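Local coordinates for Tol-Pal system protein TolB (Acinetobacter baumannii, PDB 7MX5), which probably acts as the periplasmic component of the Tol-Pal system, which takes part in outer-membrane invagination during cell division and in keeping that membrane intact, at residues I31-L36 / G114-S118; R193-Y197 / I209-L215; G280-I284 / T298-N304; I68-G74 / H86-V92. All coordinates share one frame; numbering follows the deposited sequence.

Contact 1. Residues I31-L36 / G114-S118; sequences IVETDL and GHMVS
Val32 and Gly114 bring their CA atoms to 5.2 Å where helix 29-37 crosses helix 110-126, the local axes passing 8.5 Å apart at -49°. At the crossing Gly114 presents only backbone, and the CG2 methyls of Ile31 and Val32 settle against it, the first near its CA and the second near its O. Beyond it, Val32 CG2 meets Val117 CG1 in plain apolar packing.

The polar centre is Asp35. Its CG stands beside the backbone N (chi1 -70°), which carries the carboxylate across to the imidazole edge. His115 ND1 donates to Asp35 OD2 over 2.6 Å, with the acceptor almost exactly in the ring plane. ND1 meets OD2 on its syn side but 27° out of the carboxylate plane. Ser118 OG donates to Gly114 O of its own helix, and that carbonyl also accepts from Ser118 N on its opposite face.

Asp35 OD1 makes a salt bridge with Arg38, just beyond the C-terminal end of helix 29-37. A buried carboxylate placed between arginine and histidine would probably stay ionised, and its charge would be expected to raise the proton affinity of His115 within this helix pair.

Contact 2. Residues R193-Y197 / I209-L215; sequences RPAIY and ITSFKGL
Two consecutive residues, Ile209 and Thr210, both face Ile196, a classic beta bulge in the hairpin of strands 195-200 and 206-211. This hairpin forms the outer half of one four-stranded blade of the beta-propeller, and the chain then turns through Phe212-Gly214 into Leu215, the start of the next blade.

Both polar backbone atoms of Ile196 are engaged at the bulge. Its N donates to Thr210 O at 2.9 Å, and its O accepts from Ile209 N at 2.7 Å. The short strand axes run antiparallel, at 165°.

The side chain of Ile196 spreads over three partners. Its CG2, anti to the backbone N, lies against Ile209 CB, while CG1 and CD1 extend toward the leucine that opens the following blade. Ile196 CG1 comes within 3.8 Å of Leu215 CD2, the two side chains crossing at about a right angle, and CD1 also touches Thr210 CG2. Phe230 of strand 227-232 packs on both Ile196 and Leu215, so this apolar cluster spans the join between the two blades. Pro194 extends it, its CG resting 4.1 Å from Leu215 CB, and that same CB sits over one face of the Phe212 ring, offset toward the rim.

At the open end of the hairpin, where strand 195-200 begins, the link becomes polar. Arg193, its chain bent at chi3, brings NH2 3.0 Å from Ser211 O, at the guanidinium edge. Ser211 OG donates to Pro194 O at 2.8 Å, arriving from 42° above the carbonyl plane.

Contact 3. Residues G280-I284 / T298-N304; sequences GSPQI and TFKGSFN
Gln283 and Asn304 bring their CA atoms to 4.7 Å where strand 283-288 runs beside residues 298-304, and one residue earlier Pro282 O accepts a nearly straight bond (176°) from Asn304 N.

Gln283 carries the polar contact. Its chain folds at chi2 (-60°) and turns the amide back into the concave side of the loop. There Gln283 OE1 receives two donors, both in its carbonyl plane: Asn304 ND2, on a lone pair at 3.0 Å, and Thr298 OG1, also at 3.0 Å. The two amide planes stand 43° apart. Gln283 NE2 bonds within its own segment to Ser281 OG, which fixes the rotation of the amide. Thr298 OG1 in turn accepts from Ile284 N, so one hydroxyl relays between a strand amide and the glutamine. Asn304 ND2 also donates to Lys300 O across the loop, and its OD1 is taken by His320 of strand 315-320.

Pro282 CG meets the Phe303 ring obliquely, 3.5 Å from Phe303 CD2.

The chain here passes from one propeller blade to the next. Side-chain amides and a hydroxyl supplement sparse backbone bonding, which includes a weak bond from Thr298 N to Ile284 O. They tie both ends of the loop to one glutamine and give its buried OE1 two donors.

Contact 4. Residues I68-G74 / H86-V92; sequences IPYVVTG and HYQLYDV
Val71 and Tyr90 bond to each other through both backbone atoms in an antiparallel hairpin, strands 70-78 and 83-91, set within the mixed five-stranded sheet of the TolB amino-terminal domain.

The backbone ladder is regular. Val71-Tyr90 and Thr73-Gln88 are hydrogen-bonded pairs; Tyr70-Asp91, Val72-Leu89 and Gly74-Tyr87 are the non-hydrogen-bonded pairs between and beyond them. Tyr90 N donates to Val71 O at 2.9 Å, and Val92 N continues the series to Pro69 O at the same length, just past the strand ends. In the non-hydrogen-bonded pairs CA-H...O contacts take over, as from Gly74 CA to His86 O at 3.1 Å. At Gly74 the chains are close, 4.0 Å between its CA and that of Tyr87.

Apolar contacts line both faces. On the face shared by Tyr70, Val72 and Leu89, which turns to helix 110-126, Val72 CG2 meets Leu89 CD1 at 3.6 Å. Leu89 CG lies anti to the backbone N (chi1 176°), and the branch swings obliquely across the valine. On the face of Val71, whose CG2 touches Val92 CG2 at 4.0 Å, Trp63 of helix 60-65 covers both valines.

Polar side chains add less. Thr73 OG1 makes a weak bond to Gln88 OE1, while Gln88 NE2 is held more firmly by Asn56 and Asn100. Asp91 OD1 accepts from Lys94 N. Its other oxygen, OD2, lies in the plane of the Tyr70 ring at the edge, 3.7 Å from Tyr70 CE1, with the carboxylate turned 88° from the ring.

From the N terminus, helix 29-37 supplies the first half of contact 1, which closes only when helix 110-126 arrives 78 residues later. Contact 4, a hairpin, is nested inside that loop; the two lie 13 Å apart between centres and touch where Val117 CG2 meets Tyr87 CE1 at 3.6 Å, so the helix pair and the sheet form one amino-terminal unit. The chain then enters the propeller, where contacts 2 and 3 follow in series, each closing a short local loop at a passage from blade to blade. Their centres are 29 Å apart, and both lie on the opposite side of the chain's centre from contacts 1 and 4. None of the four crosses another.

Contact 1. Residues I31-L36 / G114-S118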
loop_
_atom_site.group_PDB
_atom_site.type_symbol
_atom_site.label_atom_id
_atom_site.label_comp_id
_atom_site.label_asym_id
_atom_site.label_seq_id
_atom_site.Cartn_x
_atom_site.Cartn_y
_atom_site.Cartn_z
ATOM N N ILE A 31 3.527 8.270 -18.558
ATOM C CA ILE A 31 3.474 7.544 -17.294
ATOM C C ILE A 31 4.000 8.413 -16.158
ATOM O O ILE A 31 3.435 8.433 -15.057
ATOM C CB ILE A 31 4.257 6.223 -17.407
ATOM C CG1 ILE A 31 3.567 5.274 -18.388
ATOM C CG2 ILE A 31 4.409 5.567 -16.042
ATOM C CD1 ILE A 31 4.394 4.057 -18.745
ATOM N N VAL A 32 5.084 9.152 -16.408
ATOM C CA VAL A 32 5.631 10.039 -15.387
ATOM C C VAL A 32 4.651 11.161 -15.073
ATOM O O VAL A 32 4.415 11.491 -13.903
ATOM C CB VAL A 32 6.997 10.590 -15.836
ATOM C CG1 VAL A 32 7.517 11.608 -14.833
ATOM C CG2 VAL A 32 7.991 9.454 -16.020
ATOM N N GLU A 33 4.064 11.766 -16.109
ATOM C CA GLU A 33 3.070 12.813 -15.894
ATOM C C GLU A 33 1.856 12.284 -15.141
ATOM O O GLU A 33 1.256 13.010 -14.341
ATOM C CB GLU A 33 2.652 13.412 -17.237
ATOM C CG GLU A 33 1.578 14.483 -17.147
ATOM C CD GLU A 33 1.113 14.949 -18.512
ATOM O OE1 GLU A 33 1.707 14.514 -19.520
ATOM O OE2 GLU A 33 0.155 15.748 -18.579
ATOM N N THR A 34 1.488 11.022 -15.376
ATOM C CA THR A 34 0.367 10.434 -14.651
ATOM C C THR A 34 0.735 10.154 -13.199
ATOM O O THR A 34 -0.084 10.358 -12.295
ATOM C CB THR A 34 -0.093 9.152 -15.344
ATOM O OG1 THR A 34 -0.307 9.411 -16.738
ATOM C CG2 THR A 34 -1.384 8.643 -14.721
ATOM N N ASP A 35 1.960 9.683 -12.957
ATOM C CA ASP A 35 2.399 9.425 -11.589
ATOM C C ASP A 35 2.438 10.713 -10.776
ATOM O O ASP A 35 1.930 10.767 -9.651
ATOM C CB ASP A 35 3.773 8.754 -11.595
ATOM C CG ASP A 35 3.729 7.330 -12.110
ATOM O OD1 ASP A 35 2.652 6.701 -12.047
ATOM O OD2 ASP A 35 4.779 6.839 -12.577
ATOM N N LEU A 36 3.037 11.766 -11.338
ATOM C CA LEU A 36 3.126 13.037 -10.625
ATOM C C LEU A 36 1.746 13.594 -10.299
ATOM O O LEU A 36 1.570 14.248 -9.264
ATOM C CB LEU A 36 3.926 14.044 -11.451
ATOM C CG LEU A 36 5.412 13.728 -11.638
ATOM C CD1 LEU A 36 6.185 14.975 -12.035
ATOM C CD2 LEU A 36 5.998 13.113 -10.374
ATOM N N GLY A 114 9.187 4.465 -15.723
ATOM C CA GLY A 114 8.476 5.700 -15.436
ATOM C C GLY A 114 8.209 5.883 -13.957
ATOM O O GLY A 114 8.283 6.999 -13.437
ATOM N N HIS A 115 7.900 4.790 -13.257
ATOM C CA HIS A 115 7.701 4.873 -11.816
ATOM C C HIS A 115 9.002 5.189 -11.089
ATOM O O HIS A 115 8.981 5.852 -10.047
ATOM C CB HIS A 115 7.095 3.568 -11.296
ATOM C CG HIS A 115 5.730 3.281 -11.840
ATOM N ND1 HIS A 115 4.866 4.275 -12.248
ATOM C CD2 HIS A 115 5.080 2.110 -12.045
ATOM C CE1 HIS A 115 3.743 3.730 -12.680
ATOM N NE2 HIS A 115 3.846 2.418 -12.567
ATOM N N MET A 116 10.138 4.732 -11.623
ATOM C CA MET A 116 11.425 5.067 -11.022
ATOM C C MET A 116 11.748 6.544 -11.211
ATOM O O MET A 116 12.189 7.219 -10.273
ATOM C CB MET A 116 12.530 4.195 -11.620
ATOM C CG MET A 116 12.526 2.758 -11.128
ATOM S SD MET A 116 13.215 1.615 -12.338
ATOM C CE MET A 116 14.775 1.196 -11.563
ATOM N N VAL A 117 11.540 7.060 -12.425
ATOM C CA VAL A 117 11.761 8.480 -12.682
ATOM C C VAL A 117 10.858 9.326 -11.795
ATOM O O VAL A 117 11.298 10.314 -11.194
ATOM C CB VAL A 117 11.541 8.793 -14.174
ATOM C CG1 VAL A 117 11.593 10.293 -14.420
ATOM C CG2 VAL A 117 12.575 8.070 -15.025
ATOM N N SER A 118 9.584 8.944 -11.688
ATOM C CA SER A 118 8.655 9.682 -10.840
ATOM C C SER A 118 9.024 9.565 -9.367
ATOM O O SER A 118 8.825 10.518 -8.604
ATOM C CB SER A 118 7.231 9.182 -11.069
ATOM O OG SER A 118 6.922 9.140 -12.452
#

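Contact 2. Residues R193-Y197 / I209-L215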
loop_
_atom_site.group_PDB
_atom_site.type_symbol
_atom_site.label_atom_id
_atom_site.label_comp_id
_atom_site.label_asym_id
_atom_site.label_seq_id
_atom_site.Cartn_x
_atom_site.Cartn_y
_atom_site.Cartn_z
ATOM N N ARG A 193 -10.068 -27.453 5.279
ATOM C CA ARG A 193 -9.420 -26.934 6.476
ATOM C C ARG A 193 -8.538 -25.742 6.119
ATOM O O ARG A 193 -7.712 -25.843 5.206
ATOM C CB ARG A 193 -8.595 -28.026 7.147
ATOM C CG ARG A 193 -9.440 -29.077 7.851
ATOM C CD ARG A 193 -8.588 -30.018 8.683
ATOM N NE ARG A 193 -7.218 -29.540 8.824
ATOM C CZ ARG A 193 -6.171 -30.325 9.032
ATOM N NH1 ARG A 193 -6.301 -31.639 9.132
ATOM N NH2 ARG A 193 -4.963 -29.780 9.143
ATOM N N PRO A 194 -8.687 -24.606 6.803
ATOM C CA PRO A 194 -7.873 -23.432 6.469
ATOM C C PRO A 194 -6.392 -23.689 6.700
ATOM O O PRO A 194 -5.999 -24.433 7.603
ATOM C CB PRO A 194 -8.406 -22.346 7.414
ATOM C CG PRO A 194 -9.111 -23.087 8.504
ATOM C CD PRO A 194 -9.656 -24.329 7.875
ATOM N N ALA A 195 -5.570 -23.057 5.869
ATOM C CA ALA A 195 -4.128 -23.241 5.923
ATOM C C ALA A 195 -3.442 -21.947 5.522
ATOM O O ALA A 195 -3.833 -21.307 4.542
ATOM C CB ALA A 195 -3.675 -24.383 5.006
ATOM N N ILE A 196 -2.422 -21.567 6.284
ATOM C CA ILE A 196 -1.597 -20.411 5.956
ATOM C C ILE A 196 -0.442 -20.884 5.085
ATOM O O ILE A 196 0.400 -21.673 5.528
ATOM C CB ILE A 196 -1.086 -19.708 7.223
ATOM C CG1 ILE A 196 -2.228 -18.966 7.920
ATOM C CG2 ILE A 196 0.040 -18.745 6.878
ATOM C CD1 ILE A 196 -1.826 -18.317 9.227
ATOM N N TYR A 197 -0.409 -20.416 3.844
ATOM C CA TYR A 197 0.640 -20.767 2.901
ATOM C C TYR A 197 1.672 -19.648 2.829
ATOM O O TYR A 197 1.371 -18.486 3.110
ATOM C CB TYR A 197 0.059 -21.028 1.511
ATOM C CG TYR A 197 -0.813 -22.261 1.421
ATOM C CD1 TYR A 197 -2.166 -22.203 1.729
ATOM C CD2 TYR A 197 -0.286 -23.480 1.020
ATOM C CE1 TYR A 197 -2.968 -23.326 1.644
ATOM C CE2 TYR A 197 -1.082 -24.607 0.926
ATOM C CZ TYR A 197 -2.421 -24.526 1.243
ATOM O OH TYR A 197 -3.214 -25.647 1.157
ATOM N N ILE A 209 2.497 -23.210 6.128
ATOM C CA ILE A 209 3.040 -22.739 7.395
ATOM C C ILE A 209 2.316 -23.398 8.562
ATOM O O ILE A 209 2.945 -23.995 9.444
ATOM C CB ILE A 209 2.963 -21.203 7.465
ATOM C CG1 ILE A 209 4.028 -20.573 6.564
ATOM C CG2 ILE A 209 3.148 -20.738 8.881
ATOM C CD1 ILE A 209 5.443 -20.979 6.914
ATOM N N THR A 210 0.988 -23.316 8.579
ATOM C CA THR A 210 0.186 -23.982 9.595
ATOM C C THR A 210 -1.188 -24.292 9.020
ATOM O O THR A 210 -1.630 -23.672 8.049
ATOM C CB THR A 210 0.056 -23.135 10.869
ATOM O OG1 THR A 210 -0.480 -23.941 11.926
ATOM C CG2 THR A 210 -0.857 -21.942 10.631
ATOM N N SER A 211 -1.861 -25.264 9.638
ATOM C CA SER A 211 -3.175 -25.703 9.180
ATOM C C SER A 211 -3.856 -26.586 10.217
ATOM O O SER A 211 -3.374 -27.683 10.515
ATOM C CB SER A 211 -3.055 -26.460 7.855
ATOM O OG SER A 211 -4.330 -26.681 7.277
ATOM N N PHE A 212 -4.977 -26.128 10.766
ATOM C CA PHE A 212 -5.753 -26.931 11.704
ATOM C C PHE A 212 -7.198 -26.440 11.689
ATOM O O PHE A 212 -7.602 -25.667 10.813
ATOM C CB PHE A 212 -5.139 -26.892 13.108
ATOM C CG PHE A 212 -4.724 -25.522 13.557
ATOM C CD1 PHE A 212 -5.632 -24.676 14.169
ATOM C CD2 PHE A 212 -3.422 -25.085 13.377
ATOM C CE1 PHE A 212 -5.251 -23.418 14.586
ATOM C CE2 PHE A 212 -3.035 -23.827 13.793
ATOM C CZ PHE A 212 -3.951 -22.992 14.398
ATOM N N LYS A 213 -7.979 -26.890 12.673
ATOM C CA LYS A 213 -9.422 -26.682 12.658
ATOM C C LYS A 213 -9.807 -25.275 13.104
ATOM O O LYS A 213 -10.772 -24.702 12.586
ATOM C CB LYS A 213 -10.101 -27.723 13.546
ATOM C CG LYS A 213 -9.251 -28.159 14.731
ATOM C CD LYS A 213 -9.950 -29.214 15.573
ATOM C CE LYS A 213 -8.942 -30.146 16.228
ATOM N NZ LYS A 213 -9.395 -30.611 17.568
ATOM N N GLY A 214 -9.079 -24.709 14.060
ATOM C CA GLY A 214 -9.429 -23.419 14.615
ATOM C C GLY A 214 -8.724 -22.227 14.009
ATOM O O GLY A 214 -8.850 -21.119 14.541
ATOM N N LEU A 215 -7.996 -22.412 12.912
ATOM C CA LEU A 215 -7.229 -21.324 12.317
ATOM C C LEU A 215 -8.161 -20.268 11.736
ATOM O O LEU A 215 -8.944 -20.551 10.823
ATOM C CB LEU A 215 -6.302 -21.871 11.234
ATOM C CG LEU A 215 -5.398 -20.853 10.534
ATOM C CD1 LEU A 215 -4.464 -20.191 11.532
ATOM C CD2 LEU A 215 -4.610 -21.519 9.416
#

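Contact 3. Residues G280-I284 / T298-N304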
loop_
_atom_site.group_PDB
_atom_site.type_symbol
_atom_site.label_atom_id
_atom_site.label_comp_id
_atom_site.label_asym_id
_atom_site.label_seq_id
_atom_site.Cartn_x
_atom_site.Cartn_y
_atom_site.Cartn_z
ATOM N N GLY A 280 -15.138 -4.415 26.863
ATOM C CA GLY A 280 -16.533 -4.235 26.524
ATOM C C GLY A 280 -16.778 -3.602 25.172
ATOM O O GLY A 280 -17.937 -3.518 24.746
ATOM N N SER A 281 -15.726 -3.158 24.488
ATOM C CA SER A 281 -15.834 -2.541 23.176
ATOM C C SER A 281 -14.540 -2.797 22.424
ATOM O O SER A 281 -13.470 -2.857 23.041
ATOM C CB SER A 281 -16.099 -1.032 23.280
ATOM O OG SER A 281 -14.963 -0.350 23.784
ATOM N N PRO A 282 -14.599 -2.960 21.101
ATOM C CA PRO A 282 -13.375 -3.233 20.328
ATOM C C PRO A 282 -12.418 -2.050 20.378
ATOM O O PRO A 282 -12.746 -0.948 19.933
ATOM C CB PRO A 282 -13.895 -3.485 18.906
ATOM C CG PRO A 282 -15.364 -3.708 19.038
ATOM C CD PRO A 282 -15.815 -3.003 20.272
ATOM N N GLN A 283 -11.230 -2.288 20.930
ATOM C CA GLN A 283 -10.179 -1.286 21.003
ATOM C C GLN A 283 -8.869 -1.901 20.530
ATOM O O GLN A 283 -8.734 -3.123 20.427
ATOM C CB GLN A 283 -10.020 -0.732 22.427
ATOM C CG GLN A 283 -11.249 -0.014 22.965
ATOM C CD GLN A 283 -11.652 1.182 22.123
ATOM O OE1 GLN A 283 -10.831 1.772 21.420
ATOM N NE2 GLN A 283 -12.927 1.550 22.195
ATOM N N ILE A 284 -7.902 -1.039 20.239
ATOM C CA ILE A 284 -6.584 -1.460 19.777
ATOM C C ILE A 284 -5.631 -1.426 20.963
ATOM O O ILE A 284 -5.451 -0.378 21.595
ATOM C CB ILE A 284 -6.075 -0.571 18.632
ATOM C CG1 ILE A 284 -6.843 -0.873 17.345
ATOM C CG2 ILE A 284 -4.583 -0.778 18.420
ATOM C CD1 ILE A 284 -6.511 0.064 16.214
ATOM N N THR A 298 -5.872 3.083 21.794
ATOM C CA THR A 298 -6.953 3.918 21.288
ATOM C C THR A 298 -7.968 4.176 22.392
ATOM O O THR A 298 -8.462 3.235 23.023
ATOM C CB THR A 298 -7.635 3.258 20.089
ATOM O OG1 THR A 298 -8.023 1.922 20.432
ATOM C CG2 THR A 298 -6.690 3.216 18.897
ATOM N N PHE A 299 -8.280 5.453 22.620
ATOM C CA PHE A 299 -9.222 5.851 23.653
ATOM C C PHE A 299 -10.413 6.638 23.126
ATOM O O PHE A 299 -11.382 6.824 23.872
ATOM C CB PHE A 299 -8.513 6.687 24.731
ATOM C CG PHE A 299 -7.382 5.968 25.408
ATOM C CD1 PHE A 299 -7.624 5.115 26.472
ATOM C CD2 PHE A 299 -6.077 6.143 24.978
ATOM C CE1 PHE A 299 -6.584 4.452 27.097
ATOM C CE2 PHE A 299 -5.034 5.482 25.597
ATOM C CZ PHE A 299 -5.288 4.637 26.659
ATOM N N LYS A 300 -10.376 7.100 21.880
ATOM C CA LYS A 300 -11.460 7.892 21.316
ATOM C C LYS A 300 -12.495 6.978 20.673
ATOM O O LYS A 300 -12.145 6.074 19.909
ATOM C CB LYS A 300 -10.920 8.886 20.286
ATOM C CG LYS A 300 -9.935 9.894 20.850
ATOM C CD LYS A 300 -9.965 11.196 20.066
ATOM C CE LYS A 300 -8.897 12.160 20.556
ATOM N NZ LYS A 300 -8.114 12.745 19.433
ATOM N N GLY A 301 -13.765 7.216 20.989
ATOM C CA GLY A 301 -14.849 6.491 20.361
ATOM C C GLY A 301 -15.136 5.153 21.014
ATOM O O GLY A 301 -14.463 4.704 21.943
ATOM N N SER A 302 -16.176 4.501 20.496
ATOM C CA SER A 302 -16.623 3.207 20.986
ATOM C C SER A 302 -16.125 2.046 20.137
ATOM O O SER A 302 -16.457 0.894 20.432
ATOM C CB SER A 302 -18.152 3.171 21.052
ATOM O OG SER A 302 -18.714 3.923 19.991
ATOM N N PHE A 303 -15.345 2.316 19.094
ATOM C CA PHE A 303 -14.900 1.267 18.184
ATOM C C PHE A 303 -13.601 1.700 17.526
ATOM O O PHE A 303 -13.580 2.679 16.773
ATOM C CB PHE A 303 -15.971 0.971 17.132
ATOM C CG PHE A 303 -15.653 -0.200 16.240
ATOM C CD1 PHE A 303 -14.830 -0.049 15.135
ATOM C CD2 PHE A 303 -16.192 -1.448 16.499
ATOM C CE1 PHE A 303 -14.540 -1.124 14.314
ATOM C CE2 PHE A 303 -15.908 -2.527 15.683
ATOM C CZ PHE A 303 -15.081 -2.364 14.588
ATOM N N ASN A 304 -12.526 0.970 17.813
ATOM C CA ASN A 304 -11.244 1.144 17.139
ATOM C C ASN A 304 -10.658 -0.240 16.918
ATOM O O ASN A 304 -10.454 -0.984 17.880
ATOM C CB ASN A 304 -10.290 2.017 17.959
ATOM C CG ASN A 304 -10.826 3.418 18.183
ATOM O OD1 ASN A 304 -10.523 4.339 17.426
ATOM N ND2 ASN A 304 -11.625 3.585 19.231
#

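Contact 4. Residues I68-G74 / H86-V92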
loop_
_atom_site.group_PDB
_atom_site.type_symbol
_atom_site.label_atom_id
_atom_site.label_comp_id
_atom_site.label_asym_id
_atom_site.label_seq_id
_atom_site.Cartn_x
_atom_site.Cartn_y
_atom_site.Cartn_z
ATOM N N ILE A 68 5.208 28.485 -13.272
ATOM C CA ILE A 68 5.654 27.096 -13.224
ATOM C C ILE A 68 6.945 27.043 -12.415
ATOM O O ILE A 68 7.931 27.688 -12.803
ATOM C CB ILE A 68 5.866 26.522 -14.632
ATOM C CG1 ILE A 68 4.664 26.843 -15.526
ATOM C CG2 ILE A 68 6.110 25.022 -14.563
ATOM C CD1 ILE A 68 3.447 25.985 -15.251
ATOM N N PRO A 69 6.989 26.306 -11.304
ATOM C CA PRO A 69 8.215 26.257 -10.498
ATOM C C PRO A 69 9.149 25.112 -10.864
ATOM O O PRO A 69 10.357 25.201 -10.623
ATOM C CB PRO A 69 7.684 26.103 -9.068
ATOM C CG PRO A 69 6.333 25.458 -9.219
ATOM C CD PRO A 69 5.852 25.651 -10.636
ATOM N N TYR A 70 8.617 24.033 -11.438
ATOM C CA TYR A 70 9.403 22.835 -11.705
ATOM C C TYR A 70 9.166 22.363 -13.131
ATOM O O TYR A 70 8.018 22.279 -13.581
ATOM C CB TYR A 70 9.057 21.721 -10.710
ATOM C CG TYR A 70 9.182 22.149 -9.265
ATOM C CD1 TYR A 70 10.410 22.528 -8.739
ATOM C CD2 TYR A 70 8.074 22.181 -8.430
ATOM C CE1 TYR A 70 10.531 22.924 -7.420
ATOM C CE2 TYR A 70 8.184 22.575 -7.109
ATOM C CZ TYR A 70 9.415 22.945 -6.609
ATOM O OH TYR A 70 9.530 23.338 -5.295
ATOM N N VAL A 71 10.254 22.058 -13.837
ATOM C CA VAL A 71 10.206 21.590 -15.217
ATOM C C VAL A 71 11.038 20.321 -15.330
ATOM O O VAL A 71 12.148 20.245 -14.791
ATOM C CB VAL A 71 10.719 22.663 -16.203
ATOM C CG1 VAL A 71 10.540 22.195 -17.641
ATOM C CG2 VAL A 71 10.006 23.986 -15.973
ATOM N N VAL A 72 10.502 19.326 -16.034
ATOM C CA VAL A 72 11.159 18.039 -16.227
ATOM C C VAL A 72 11.433 17.854 -17.713
ATOM O O VAL A 72 10.533 18.034 -18.543
ATOM C CB VAL A 72 10.307 16.878 -15.683
ATOM C CG1 VAL A 72 10.968 15.541 -15.986
ATOM C CG2 VAL A 72 10.082 17.040 -14.190
ATOM N N THR A 73 12.670 17.496 -18.047
ATOM C CA THR A 73 13.073 17.229 -19.418
ATOM C C THR A 73 13.670 15.831 -19.509
ATOM O O THR A 73 14.072 15.241 -18.503
ATOM C CB THR A 73 14.086 18.268 -19.914
ATOM O OG1 THR A 73 15.048 18.527 -18.884
ATOM C CG2 THR A 73 13.379 19.565 -20.270
ATOM N N GLY A 74 13.725 15.301 -20.729
ATOM C CA GLY A 74 14.217 13.949 -20.912
ATOM C C GLY A 74 14.623 13.661 -22.338
ATOM O O GLY A 74 14.184 14.326 -23.283
ATOM N N HIS A 86 17.589 9.698 -20.229
ATOM C CA HIS A 86 18.336 10.764 -19.573
ATOM C C HIS A 86 17.338 11.858 -19.224
ATOM O O HIS A 86 16.819 12.535 -20.117
ATOM C CB HIS A 86 19.450 11.292 -20.475
ATOM C CG HIS A 86 20.328 12.311 -19.817
ATOM N ND1 HIS A 86 21.161 13.148 -20.529
ATOM C CD2 HIS A 86 20.500 12.632 -18.513
ATOM C CE1 HIS A 86 21.809 13.937 -19.693
ATOM N NE2 HIS A 86 21.427 13.644 -18.463
ATOM N N TYR A 87 17.058 12.024 -17.934
ATOM C CA TYR A 87 16.037 12.955 -17.482
ATOM C C TYR A 87 16.618 13.927 -16.466
ATOM O O TYR A 87 17.603 13.629 -15.784
ATOM C CB TYR A 87 14.831 12.218 -16.876
ATOM C CG TYR A 87 15.140 11.437 -15.618
ATOM C CD1 TYR A 87 15.639 10.144 -15.686
ATOM C CD2 TYR A 87 14.915 11.989 -14.362
ATOM C CE1 TYR A 87 15.917 9.424 -14.539
ATOM C CE2 TYR A 87 15.191 11.276 -13.211
ATOM C CZ TYR A 87 15.690 9.995 -13.304
ATOM O OH TYR A 87 15.965 9.280 -12.161
ATOM N N GLN A 88 15.993 15.101 -16.377
ATOM C CA GLN A 88 16.418 16.144 -15.457
ATOM C C GLN A 88 15.203 16.732 -14.756
ATOM O O GLN A 88 14.077 16.667 -15.253
ATOM C CB GLN A 88 17.190 17.261 -16.175
ATOM C CG GLN A 88 18.457 16.806 -16.872
ATOM C CD GLN A 88 19.107 17.918 -17.672
ATOM O OE1 GLN A 88 18.433 18.658 -18.390
ATOM N NE2 GLN A 88 20.424 18.040 -17.555
ATOM N N LEU A 89 15.452 17.310 -13.582
ATOM C CA LEU A 89 14.448 18.050 -12.826
ATOM C C LEU A 89 15.025 19.419 -12.509
ATOM O O LEU A 89 16.047 19.518 -11.823
ATOM C CB LEU A 89 14.059 17.312 -11.543
ATOM C CG LEU A 89 13.088 18.035 -10.606
ATOM C CD1 LEU A 89 11.844 18.487 -11.356
ATOM C CD2 LEU A 89 12.715 17.151 -9.426
ATOM N N TYR A 90 14.378 20.469 -13.007
ATOM C CA TYR A 90 14.901 21.826 -12.922
ATOM C C TYR A 90 14.068 22.646 -11.946
ATOM O O TYR A 90 12.853 22.784 -12.122
ATOM C CB TYR A 90 14.916 22.492 -14.296
ATOM C CG TYR A 90 15.714 23.775 -14.335
ATOM C CD1 TYR A 90 17.100 23.750 -14.404
ATOM C CD2 TYR A 90 15.083 25.011 -14.297
ATOM C CE1 TYR A 90 17.836 24.918 -14.438
ATOM C CE2 TYR A 90 15.810 26.186 -14.332
ATOM C CZ TYR A 90 17.186 26.133 -14.402
ATOM O OH TYR A 90 17.918 27.298 -14.435
ATOM N N ASP A 91 14.729 23.192 -10.925
ATOM C CA ASP A 91 14.114 24.167 -10.034
ATOM C C ASP A 91 14.214 25.543 -10.681
ATOM O O ASP A 91 15.319 26.032 -10.938
ATOM C CB ASP A 91 14.805 24.146 -8.670
ATOM C CG ASP A 91 14.072 24.968 -7.621
ATOM O OD1 ASP A 91 13.778 26.156 -7.871
ATOM O OD2 ASP A 91 13.795 24.422 -6.532
ATOM N N VAL A 92 13.066 26.166 -10.945
ATOM C CA VAL A 92 13.062 27.419 -11.694
ATOM C C VAL A 92 13.447 28.593 -10.801
ATOM O O VAL A 92 14.244 29.451 -11.199
ATOM C CB VAL A 92 11.690 27.631 -12.359
ATOM C CG1 VAL A 92 11.426 29.111 -12.599
ATOM C CG2 VAL A 92 11.612 26.852 -13.662
#